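Local coordinates for digeranylgeranylglycerophospholipid reductase (Sulfolobus acidocaldarius, PDB 4OPU), which binds FAD and saturates the isoprenoid chains of digeranylgeranylglycerophospholipids by hydrogenating each double bond, a step in making archaeal membrane lipids, at residues A51-H56 against V90-F95; K125-D130 against E146-S151; K181-A186 against G267-T272. The protein carries 1 engineered substitution. All blocks are in the same frame, centred on the assembly; numbering follows the deposited sequence.

In the fold
Contacts 1 and 3 belong to one large mixed sheet, their nearest atoms about 11 Å apart, and both line the site where flavin and geranylgeranyl diphosphate meet. Contact 1 faces the phosphate heads with a serine, a histidine and an engineered histidine; contact 3 faces the hydrocarbon tail of one lipid with an aspartate, an alanine and a threonine. Both are joined by antiparallel backbone hydrogen bonds. All three are buried, contact 3 nearest the centre of the chain (about 10 Å between centres) and contact 2 farthest (about 28 Å). Contact 2 lies in a separate four-stranded sheet, its centre about 40 Å from that of contact 1; it joins non-neighbouring strands by side-chain packing, without hydrogen bonds.

Contact 1 of 3, residues A51-H56 against V90-F95; sequences AVSKAH and VNHEGF. Engineered in segment 90-95: H92 (natural residue Gly). With GRG (geranylgeranyl diphosphate), chain D; GRG (geranylgeranyl diphosphate), chain C.
F95 lays CE2 and CZ of its ring against the aliphatic stem of K54, whose CG passes at a slant 3.6 Å from CE2. K54 then runs alongside E93, the two chains pointing the same way, with K54 CD 3.5 Å from E93 OE2. Their charged ends stay beyond salt-bridge range: K54 NZ bends away at chi4 (-60°) to bond Y64 OH, and E93 OE1 pairs with K73. An alanine in place of F95 would probably open a gap beside the K54 stem and leave the lysine chain freer to shift. The short strand 51-53 pairs antiparallel with strand 87-97, which pairs with 70-80 as well, in the large mixed sheet. V52 and F95 form the hydrogen-bonded pair, V52 N reaching F95 O at 3.0 Å and F95 N reaching V52 O at 2.8 Å. Helix 54-60 starts directly afterwards, and K54 N still bonds E93 O (3.2 Å), tilted 28° from that carbonyl plane. The other side of the contact forms part of the substrate pocket. S53 OG hydrogen-bonds NE2 at the edge of the engineered H92, natively a glycine, and either could donate. CG of H92 stands opposite the backbone N (chi1 -180°), which brings the imidazole close to both geranylgeranyl diphosphates; O3A of the chain C lipid lies in the ring plane, 3.6 Å from H92 CD2. S53 lies beside the same phosphate. H56 presents its edge to the chain D phosphate, and A51 O accepts a hydrogen bond from flavin N3.

Contact 2 of 3, residues K125-D130 against E146-S151; sequences KPIFED and ELTVYS
I127 and Y150 cross at about a right angle, the isoleucine setting its terminal methyl CD1 over one face of the phenol ring, where the nearest ring atom, Y150 CE1, is 4.0 Å away. The branch methyl CG2 of I127 adds a second touch on the same ring carbon at 4.1 Å. With CG1 beside the backbone N and the chain beyond it extended (chi2 -179°), I127 CD1 also meets T148 CG2 at 3.5 Å, again nearly perpendicular. One methyl thus touches both a threonine methyl and an aromatic face, V149 O lying near it as well. E129 takes up a different position: its OE1 lies at the edge of the Y150 ring, 4.1 Å from OH, too far for a hydrogen bond, with the carboxylate turned 80° from the ring plane. T148 also packs on M2, and Y150 on E4 of the flanking strand 3-6. The axes of segments 126-129 and 146-150 approach to 8.8 Å at 53° with no hydrogen bond between them, because strand 132-140 fills the space and bonds to both: I127 pairs with K134 and G135, L147 with L138. Strands 121-129, 132-140 and 145-150 together form an antiparallel beta meander inserted in sequence between strands 116-119 and 153-156, parallel strands of the Rossmann-type sheet, the crossover connection familiar from FAD-binding folds of the glutathione reductase type.

Contact 3 of 3, residues K181-A186 against G267-T272; sequences KDADVA and GALVPT. With GRG (geranylgeranyl diphosphate), chain C.
D184 places an acidic side chain against a lipid tail, its carboxylate touching both T272 and the end of the chain C geranylgeranyl group. OD2 comes within 3.4 Å of the tail methyl C19, while OD1 stands 3.5 Å from T272 OG1, a proximity not counted as a hydrogen bond. The side chains of D184 and T272 meet at about a right angle. T272 CG2, set opposite its own carbonyl carbon by a chi1 of 61°, reaches the same C19 at 3.8 Å, so the aspartate and the threonine methyl touch one end of the tail together. Further along, A186 CB lies 3.8 Å from C14 of the chain C geranylgeranyl diphosphate. The same methyl touches V270 CG1. D184, A186 and T272 belong to the lipid pocket, with V270 on the same side of the sheet as D184 and A186. Behind them runs regular antiparallel pairing between strands 183-193 and 262-271 in the catalytic domain of the geranylgeranyl reductase family, with strand 226-234 also bonded to 183-193 through V185 with I233. D184 and V270 bond N to O in both directions, as do A186 and A268; V270 N reaches D184 O at 2.9 Å. Beyond the strand end T272 N still bonds D182 O (3.0 Å), but from 36° above the carbonyl plane. A183, V185, L269 and P271 face the other side of the sheet. There L269, its CG opposite the backbone N (chi1 -171°), leans CD1 over to A183 CB at 4.0 Å. D182 OD1 makes a salt bridge to R352, while A186 and A268 line the flavin pocket.

Contact 1 of 3, residues A51-H56 against V90-F95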
loop_
_atom_site.group_PDB
_atom_site.type_symbol
_atom_site.label_atom_id
_atom_site.label_comp_id
_atom_site.label_asym_id
_atom_site.label_seq_id
_atom_site.Cartn_x
_atom_site.Cartn_y
_atom_site.Cartn_z
ATOM N N ALA A 51 2.970 -9.930 5.155
ATOM C CA ALA A 51 4.342 -10.026 4.664
ATOM C C ALA A 51 4.926 -8.644 4.400
ATOM O O ALA A 51 4.411 -7.894 3.571
ATOM C CB ALA A 51 4.395 -10.875 3.401
ATOM N N VAL A 52 6.001 -8.309 5.109
ATOM C CA VAL A 52 6.621 -6.992 4.989
ATOM C C VAL A 52 8.128 -7.097 4.757
ATOM O O VAL A 52 8.806 -7.913 5.382
ATOM C CB VAL A 52 6.360 -6.130 6.245
ATOM C CG1 VAL A 52 6.961 -4.741 6.077
ATOM C CG2 VAL A 52 4.866 -6.030 6.528
ATOM N N SER A 53 8.640 -6.265 3.852
ATOM C CA SER A 53 10.064 -6.235 3.532
ATOM C C SER A 53 10.907 -5.807 4.729
ATOM O O SER A 53 10.482 -4.986 5.538
ATOM C CB SER A 53 10.322 -5.291 2.356
ATOM O OG SER A 53 11.639 -5.447 1.857
ATOM N N LYS A 54 12.107 -6.368 4.830
ATOM C CA LYS A 54 13.014 -6.054 5.926
ATOM C C LYS A 54 13.643 -4.674 5.748
ATOM O O LYS A 54 13.978 -4.003 6.725
ATOM C CB LYS A 54 14.106 -7.120 6.032
ATOM C CG LYS A 54 15.071 -6.925 7.189
ATOM C CD LYS A 54 16.127 -8.018 7.219
ATOM C CE LYS A 54 17.070 -7.848 8.398
ATOM N NZ LYS A 54 17.796 -6.549 8.350
ATOM N N ALA A 55 13.792 -4.255 4.495
ATOM C CA ALA A 55 14.437 -2.987 4.171
ATOM C C ALA A 55 13.675 -1.784 4.725
ATOM O O ALA A 55 14.267 -0.740 5.001
ATOM C CB ALA A 55 14.599 -2.855 2.664
ATOM N N HIS A 56 12.365 -1.935 4.886
ATOM C CA HIS A 56 11.518 -0.851 5.376
ATOM C C HIS A 56 11.832 -0.463 6.817
ATOM O O HIS A 56 11.895 0.721 7.146
ATOM C CB HIS A 56 10.044 -1.237 5.271
ATOM C CG HIS A 56 9.528 -1.271 3.868
ATOM N ND1 HIS A 56 8.783 -2.321 3.378
ATOM C CD2 HIS A 56 9.638 -0.382 2.852
ATOM C CE1 HIS A 56 8.458 -2.079 2.123
ATOM N NE2 HIS A 56 8.966 -0.910 1.778
ATOM N N VAL A 90 13.687 -15.126 -6.219
ATOM C CA VAL A 90 14.256 -13.819 -5.918
ATOM C C VAL A 90 14.649 -13.724 -4.449
ATOM O O VAL A 90 13.797 -13.808 -3.565
ATOM C CB VAL A 90 13.274 -12.682 -6.257
ATOM C CG1 VAL A 90 13.885 -11.334 -5.906
ATOM C CG2 VAL A 90 12.894 -12.732 -7.727
ATOM N N ASN A 91 15.941 -13.554 -4.195
ATOM C CA ASN A 91 16.433 -13.393 -2.834
ATOM C C ASN A 91 16.167 -11.991 -2.300
ATOM O O ASN A 91 16.707 -11.006 -2.807
ATOM C CB ASN A 91 17.928 -13.708 -2.762
ATOM C CG ASN A 91 18.208 -15.081 -2.186
ATOM O OD1 ASN A 91 17.971 -16.100 -2.835
ATOM N ND2 ASN A 91 18.720 -15.115 -0.960
ATOM N N HIS A 92 15.327 -11.910 -1.275
ATOM C CA HIS A 92 14.977 -10.638 -0.655
ATOM C C HIS A 92 14.453 -10.873 0.758
ATOM O O HIS A 92 13.383 -11.453 0.944
ATOM C CB HIS A 92 13.939 -9.895 -1.497
ATOM C CG HIS A 92 13.533 -8.572 -0.926
ATOM N ND1 HIS A 92 14.419 -7.528 -0.767
ATOM C CD2 HIS A 92 12.338 -8.123 -0.475
ATOM C CE1 HIS A 92 13.787 -6.494 -0.241
ATOM N NE2 HIS A 92 12.523 -6.829 -0.053
ATOM N N GLU A 93 15.213 -10.421 1.749
ATOM C CA GLU A 93 14.899 -10.682 3.151
ATOM C C GLU A 93 13.654 -9.926 3.611
ATOM O O GLU A 93 13.424 -8.786 3.206
ATOM C CB GLU A 93 16.095 -10.315 4.029
ATOM C CG GLU A 93 16.338 -11.275 5.178
ATOM C CD GLU A 93 17.734 -11.150 5.758
ATOM O OE1 GLU A 93 18.207 -12.118 6.390
ATOM O OE2 GLU A 93 18.361 -10.083 5.582
ATOM N N GLY A 94 12.855 -10.567 4.461
ATOM C CA GLY A 94 11.625 -9.968 4.951
ATOM C C GLY A 94 11.042 -10.675 6.161
ATOM O O GLY A 94 11.674 -11.561 6.738
ATOM N N PHE A 95 9.829 -10.281 6.543
ATOM C CA PHE A 95 9.167 -10.846 7.715
ATOM C C PHE A 95 7.723 -11.260 7.438
ATOM O O PHE A 95 6.988 -10.564 6.737
ATOM C CB PHE A 95 9.174 -9.846 8.876
ATOM C CG PHE A 95 10.537 -9.332 9.234
ATOM C CD1 PHE A 95 11.409 -10.103 9.986
ATOM C CD2 PHE A 95 10.941 -8.069 8.834
ATOM C CE1 PHE A 95 12.662 -9.630 10.321
ATOM C CE2 PHE A 95 12.193 -7.589 9.167
ATOM C CZ PHE A 95 13.055 -8.370 9.911
HETATM C C20 GRG D . 1.354 -9.066 -12.107
HETATM C C19 GRG D . 3.515 -10.033 -13.221
HETATM C C18 GRG D . 2.820 -9.434 -12.016
HETATM C C17 GRG D . 3.502 -9.226 -10.869
HETATM C C16 GRG D . 4.971 -9.596 -10.757
HETATM C C14 GRG D . 4.372 -10.471 -7.899
HETATM C C13 GRG D . 5.646 -9.802 -8.356
HETATM C C15 GRG D . 5.641 -8.905 -9.582
HETATM C C12 GRG D . 6.759 -10.044 -7.629
HETATM C C11 GRG D . 8.133 -9.467 -7.912
HETATM C C9 GRG D . 8.359 -8.176 -7.152
HETATM C C8 GRG D . 8.707 -8.333 -5.677
HETATM C C10 GRG D . 7.691 -8.874 -4.696
HETATM C C7 GRG D . 9.938 -7.970 -5.249
HETATM C C6 GRG D . 10.419 -8.013 -3.804
HETATM C C5 GRG D . 9.847 -6.903 -2.905
HETATM C C3 GRG D . 10.032 -5.454 -3.355
HETATM C C4 GRG D . 9.773 -4.962 -4.748
HETATM C C2 GRG D . 10.429 -4.439 -2.577
HETATM C C1 GRG D . 10.736 -4.420 -1.114
HETATM O O1 GRG D . 9.683 -3.707 -0.484
HETATM P PA GRG D . 8.858 -2.478 -1.092
HETATM O O1A GRG D . 8.815 -2.296 -2.588
HETATM O O3A GRG D . 9.443 -1.133 -0.490
HETATM O O2A GRG D . 7.425 -2.629 -0.632
HETATM C C20 GRG C . -0.329 -6.201 -10.606
HETATM C C19 GRG C . -2.404 -5.108 -9.449
HETATM C C18 GRG C . -1.231 -6.059 -9.400
HETATM C C17 GRG C . -0.994 -6.776 -8.284
HETATM C C16 GRG C . -1.903 -6.640 -7.079
HETATM C C14 GRG C . -3.982 -8.160 -4.666
HETATM C C13 GRG C . -2.542 -7.902 -5.053
HETATM C C15 GRG C . -2.123 -8.021 -6.500
HETATM C C12 GRG C . -1.616 -7.558 -4.129
HETATM C C11 GRG C . -1.922 -7.404 -2.653
HETATM C C9 GRG C . -1.919 -8.759 -1.976
HETATM C C8 GRG C . -0.561 -9.081 -1.386
HETATM C C10 GRG C . -0.264 -10.508 -0.999
HETATM C C7 GRG C . 0.375 -8.119 -1.198
HETATM C C6 GRG C . 1.737 -8.429 -0.603
HETATM C C5 GRG C . 2.677 -8.887 -1.699
HETATM C C3 GRG C . 4.111 -8.610 -1.305
HETATM C C4 GRG C . 5.208 -9.070 -2.225
HETATM C C2 GRG C . 4.413 -7.962 -0.155
HETATM C C1 GRG C . 5.838 -7.661 0.276
HETATM O O1 GRG C . 6.557 -8.851 0.490
HETATM P PA GRG C . 8.119 -8.708 0.652
HETATM O O1A GRG C . 8.426 -7.257 0.928
HETATM O O3A GRG C . 8.843 -9.131 -0.684
HETATM O O2A GRG C . 8.604 -9.564 1.791
#

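Contact 2 of 3, residues K125-D130 against E146-S151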
loop_
_atom_site.group_PDB
_atom_site.type_symbol
_atom_site.label_atom_id
_atom_site.label_comp_id
_atom_site.label_asym_id
_atom_site.label_seq_id
_atom_site.Cartn_x
_atom_site.Cartn_y
_atom_site.Cartn_z
ATOM N N LYS A 125 -17.617 13.374 12.081
ATOM C CA LYS A 125 -17.761 14.548 11.227
ATOM C C LYS A 125 -16.495 15.381 11.219
ATOM O O LYS A 125 -15.971 15.735 12.277
ATOM C CB LYS A 125 -18.945 15.408 11.677
ATOM C CG LYS A 125 -18.926 16.828 11.114
ATOM C CD LYS A 125 -20.157 17.610 11.540
ATOM C CE LYS A 125 -19.816 19.049 11.912
ATOM N NZ LYS A 125 -19.175 19.803 10.799
ATOM N N PRO A 126 -15.994 15.701 10.021
ATOM C CA PRO A 126 -14.855 16.611 9.928
ATOM C C PRO A 126 -15.271 18.020 10.318
ATOM O O PRO A 126 -16.224 18.555 9.745
ATOM C CB PRO A 126 -14.459 16.548 8.447
ATOM C CG PRO A 126 -15.216 15.393 7.870
ATOM C CD PRO A 126 -16.450 15.255 8.697
ATOM N N ILE A 127 -14.590 18.607 11.292
ATOM C CA ILE A 127 -14.814 20.009 11.581
ATOM C C ILE A 127 -14.110 20.815 10.507
ATOM O O ILE A 127 -12.889 20.760 10.378
ATOM C CB ILE A 127 -14.302 20.414 12.965
ATOM C CG1 ILE A 127 -14.999 19.587 14.042
ATOM C CG2 ILE A 127 -14.552 21.897 13.207
ATOM C CD1 ILE A 127 -14.558 19.937 15.427
ATOM N N PHE A 128 -14.891 21.542 9.720
ATOM C CA PHE A 128 -14.350 22.324 8.622
ATOM C C PHE A 128 -14.950 23.724 8.627
ATOM O O PHE A 128 -16.045 23.948 8.108
ATOM C CB PHE A 128 -14.616 21.625 7.289
ATOM C CG PHE A 128 -13.931 22.267 6.119
ATOM C CD1 PHE A 128 -12.587 22.043 5.878
ATOM C CD2 PHE A 128 -14.636 23.089 5.254
ATOM C CE1 PHE A 128 -11.956 22.631 4.800
ATOM C CE2 PHE A 128 -14.011 23.679 4.173
ATOM C CZ PHE A 128 -12.670 23.451 3.945
ATOM N N GLU A 129 -14.227 24.661 9.230
ATOM C CA GLU A 129 -14.682 26.041 9.313
ATOM C C GLU A 129 -13.583 26.995 8.861
ATOM O O GLU A 129 -12.405 26.782 9.152
ATOM C CB GLU A 129 -15.131 26.371 10.739
ATOM C CG GLU A 129 -14.163 25.908 11.817
ATOM C CD GLU A 129 -14.631 26.262 13.217
ATOM O OE1 GLU A 129 -15.477 25.525 13.769
ATOM O OE2 GLU A 129 -14.152 27.279 13.764
ATOM N N ASP A 130 -13.985 28.041 8.142
ATOM C CA ASP A 130 -13.065 29.026 7.579
ATOM C C ASP A 130 -12.027 28.374 6.669
ATOM O O ASP A 130 -10.851 28.739 6.686
ATOM C CB ASP A 130 -12.373 29.820 8.691
ATOM C CG ASP A 130 -13.360 30.467 9.642
ATOM O OD1 ASP A 130 -13.997 31.469 9.251
ATOM O OD2 ASP A 130 -13.497 29.972 10.781
ATOM N N GLU A 146 -20.202 11.861 22.938
ATOM C CA GLU A 146 -19.785 12.629 21.772
ATOM C C GLU A 146 -18.850 13.751 22.201
ATOM O O GLU A 146 -19.248 14.655 22.936
ATOM C CB GLU A 146 -20.990 13.205 21.026
ATOM C CG GLU A 146 -21.587 12.279 19.983
ATOM C CD GLU A 146 -22.720 12.932 19.212
ATOM O OE1 GLU A 146 -23.130 14.052 19.586
ATOM O OE2 GLU A 146 -23.201 12.326 18.231
ATOM N N LEU A 147 -17.603 13.685 21.749
ATOM C CA LEU A 147 -16.626 14.715 22.073
ATOM C C LEU A 147 -16.153 15.422 20.811
ATOM O O LEU A 147 -15.991 14.801 19.761
ATOM C CB LEU A 147 -15.430 14.122 22.823
ATOM C CG LEU A 147 -15.721 13.366 24.122
ATOM C CD1 LEU A 147 -15.832 11.868 23.870
ATOM C CD2 LEU A 147 -14.660 13.662 25.173
ATOM N N THR A 148 -15.943 16.727 20.924
ATOM C CA THR A 148 -15.443 17.525 19.815
ATOM C C THR A 148 -13.968 17.842 20.034
ATOM O O THR A 148 -13.611 18.563 20.965
ATOM C CB THR A 148 -16.247 18.829 19.658
ATOM O OG1 THR A 148 -17.530 18.535 19.089
ATOM C CG2 THR A 148 -15.520 19.805 18.760
ATOM N N VAL A 149 -13.113 17.287 19.181
ATOM C CA VAL A 149 -11.674 17.472 19.318
ATOM C C VAL A 149 -11.140 18.455 18.284
ATOM O O VAL A 149 -11.347 18.282 17.083
ATOM C CB VAL A 149 -10.920 16.132 19.186
ATOM C CG1 VAL A 149 -9.432 16.370 18.964
ATOM C CG2 VAL A 149 -11.153 15.275 20.419
ATOM N N TYR A 150 -10.457 19.491 18.762
ATOM C CA TYR A 150 -9.810 20.453 17.881
ATOM C C TYR A 150 -8.332 20.124 17.714
ATOM O O TYR A 150 -7.676 19.659 18.645
ATOM C CB TYR A 150 -9.978 21.878 18.412
ATOM C CG TYR A 150 -11.360 22.454 18.191
ATOM C CD1 TYR A 150 -11.760 22.883 16.931
ATOM C CD2 TYR A 150 -12.260 22.577 19.242
ATOM C CE1 TYR A 150 -13.020 23.412 16.722
ATOM C CE2 TYR A 150 -13.525 23.107 19.042
ATOM C CZ TYR A 150 -13.899 23.521 17.779
ATOM O OH TYR A 150 -15.153 24.049 17.572
ATOM N N SER A 151 -7.818 20.368 16.514
ATOM C CA SER A 151 -6.427 20.075 16.200
ATOM C C SER A 151 -5.901 21.036 15.146
ATOM O O SER A 151 -6.662 21.537 14.317
ATOM C CB SER A 151 -6.280 18.635 15.709
ATOM O OG SER A 151 -6.895 18.472 14.443
#

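Contact 3 of 3, residues K181-A186 against G267-T272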
loop_
_atom_site.group_PDB
_atom_site.type_symbol
_atom_site.label_atom_id
_atom_site.label_comp_id
_atom_site.label_asym_id
_atom_site.label_seq_id
_atom_site.Cartn_x
_atom_site.Cartn_y
_atom_site.Cartn_z
ATOM N N LYS A 181 -11.057 0.588 -11.526
ATOM C CA LYS A 181 -9.984 -0.151 -12.182
ATOM C C LYS A 181 -8.599 0.188 -11.630
ATOM O O LYS A 181 -7.619 -0.478 -11.966
ATOM C CB LYS A 181 -10.017 0.095 -13.693
ATOM C CG LYS A 181 -11.006 -0.797 -14.436
ATOM C CD LYS A 181 -10.936 -0.589 -15.942
ATOM C CE LYS A 181 -11.507 0.761 -16.349
ATOM N NZ LYS A 181 -12.953 0.882 -16.002
ATOM N N ASP A 182 -8.515 1.212 -10.784
ATOM C CA ASP A 182 -7.248 1.553 -10.138
ATOM C C ASP A 182 -7.149 0.915 -8.757
ATOM O O ASP A 182 -6.406 1.390 -7.898
ATOM C CB ASP A 182 -7.075 3.070 -10.028
ATOM C CG ASP A 182 -6.625 3.703 -11.332
ATOM O OD1 ASP A 182 -6.269 2.959 -12.271
ATOM O OD2 ASP A 182 -6.616 4.949 -11.413
ATOM N N ALA A 183 -7.902 -0.161 -8.553
ATOM C CA ALA A 183 -7.852 -0.904 -7.298
ATOM C C ALA A 183 -8.107 -2.388 -7.533
ATOM O O ALA A 183 -8.721 -2.771 -8.525
ATOM C CB ALA A 183 -8.859 -0.348 -6.307
ATOM N N ASP A 184 -7.629 -3.219 -6.613
ATOM C CA ASP A 184 -7.886 -4.652 -6.666
ATOM C C ASP A 184 -8.627 -5.103 -5.418
ATOM O O ASP A 184 -8.376 -4.602 -4.323
ATOM C CB ASP A 184 -6.581 -5.439 -6.808
ATOM C CG ASP A 184 -6.031 -5.416 -8.220
ATOM O OD1 ASP A 184 -6.188 -4.386 -8.911
ATOM O OD2 ASP A 184 -5.440 -6.433 -8.639
ATOM N N VAL A 185 -9.552 -6.042 -5.582
ATOM C CA VAL A 185 -10.170 -6.684 -4.433
ATOM C C VAL A 185 -9.385 -7.958 -4.138
ATOM O O VAL A 185 -9.118 -8.753 -5.041
ATOM C CB VAL A 185 -11.668 -6.992 -4.673
ATOM C CG1 VAL A 185 -11.894 -7.547 -6.072
ATOM C CG2 VAL A 185 -12.206 -7.939 -3.604
ATOM N N ALA A 186 -8.987 -8.130 -2.882
ATOM C CA ALA A 186 -8.149 -9.258 -2.497
ATOM C C ALA A 186 -8.744 -10.009 -1.309
ATOM O O ALA A 186 -9.370 -9.413 -0.435
ATOM C CB ALA A 186 -6.745 -8.784 -2.184
ATOM N N GLY A 267 -11.703 -10.773 3.207
ATOM C CA GLY A 267 -10.875 -9.961 2.336
ATOM C C GLY A 267 -11.315 -8.512 2.290
ATOM O O GLY A 267 -12.343 -8.149 2.864
ATOM N N ALA A 268 -10.536 -7.680 1.604
ATOM C CA ALA A 268 -10.854 -6.261 1.495
ATOM C C ALA A 268 -10.270 -5.637 0.232
ATOM O O ALA A 268 -9.582 -6.294 -0.544
ATOM C CB ALA A 268 -10.360 -5.517 2.727
ATOM N N LEU A 269 -10.551 -4.352 0.043
ATOM C CA LEU A 269 -10.072 -3.614 -1.118
ATOM C C LEU A 269 -8.651 -3.104 -0.892
ATOM O O LEU A 269 -8.272 -2.763 0.230
ATOM C CB LEU A 269 -11.017 -2.447 -1.422
ATOM C CG LEU A 269 -10.842 -1.661 -2.722
ATOM C CD1 LEU A 269 -11.315 -2.482 -3.913
ATOM C CD2 LEU A 269 -11.584 -0.333 -2.649
ATOM N N VAL A 270 -7.863 -3.064 -1.961
ATOM C CA VAL A 270 -6.519 -2.506 -1.899
ATOM C C VAL A 270 -6.234 -1.719 -3.171
ATOM O O VAL A 270 -6.346 -2.253 -4.275
ATOM C CB VAL A 270 -5.445 -3.607 -1.693
ATOM C CG1 VAL A 270 -5.801 -4.869 -2.457
ATOM C CG2 VAL A 270 -4.067 -3.096 -2.091
ATOM N N PRO A 271 -5.884 -0.433 -3.021
ATOM C CA PRO A 271 -5.612 0.439 -4.170
ATOM C C PRO A 271 -4.317 0.062 -4.880
ATOM O O PRO A 271 -3.343 -0.297 -4.225
ATOM C CB PRO A 271 -5.508 1.831 -3.537
ATOM C CG PRO A 271 -5.078 1.571 -2.137
ATOM C CD PRO A 271 -5.734 0.279 -1.738
ATOM N N THR A 272 -4.310 0.133 -6.205
ATOM C CA THR A 272 -3.110 -0.186 -6.969
ATOM C C THR A 272 -2.788 0.937 -7.945
ATOM O O THR A 272 -2.835 0.752 -9.161
ATOM C CB THR A 272 -3.257 -1.514 -7.741
ATOM O OG1 THR A 272 -4.339 -1.415 -8.676
ATOM C CG2 THR A 272 -3.524 -2.668 -6.784
HETATM C C20 GRG C . -0.329 -6.201 -10.606
HETATM C C19 GRG C . -2.404 -5.108 -9.449
HETATM C C18 GRG C . -1.231 -6.059 -9.400
HETATM C C17 GRG C . -0.994 -6.776 -8.284
HETATM C C16 GRG C . -1.903 -6.640 -7.079
HETATM C C14 GRG C . -3.982 -8.160 -4.666
HETATM C C13 GRG C . -2.542 -7.902 -5.053
HETATM C C15 GRG C . -2.123 -8.021 -6.500
HETATM C C12 GRG C . -1.616 -7.558 -4.129
HETATM C C11 GRG C . -1.922 -7.404 -2.653
HETATM C C9 GRG C . -1.919 -8.759 -1.976
HETATM C C8 GRG C . -0.561 -9.081 -1.386
HETATM C C10 GRG C . -0.264 -10.508 -0.999
HETATM C C7 GRG C . 0.375 -8.119 -1.198
HETATM C C6 GRG C . 1.737 -8.429 -0.603
HETATM C C5 GRG C . 2.677 -8.887 -1.699
HETATM C C3 GRG C . 4.111 -8.610 -1.305
HETATM C C4 GRG C . 5.208 -9.070 -2.225
HETATM C C2 GRG C . 4.413 -7.962 -0.155
HETATM C C1 GRG C . 5.838 -7.661 0.276
HETATM O O1 GRG C . 6.557 -8.851 0.490
HETATM P PA GRG C . 8.119 -8.708 0.652
HETATM O O1A GRG C . 8.426 -7.257 0.928
HETATM O O3A GRG C . 8.843 -9.131 -0.684
HETATM O O2A GRG C . 8.604 -9.564 1.791
#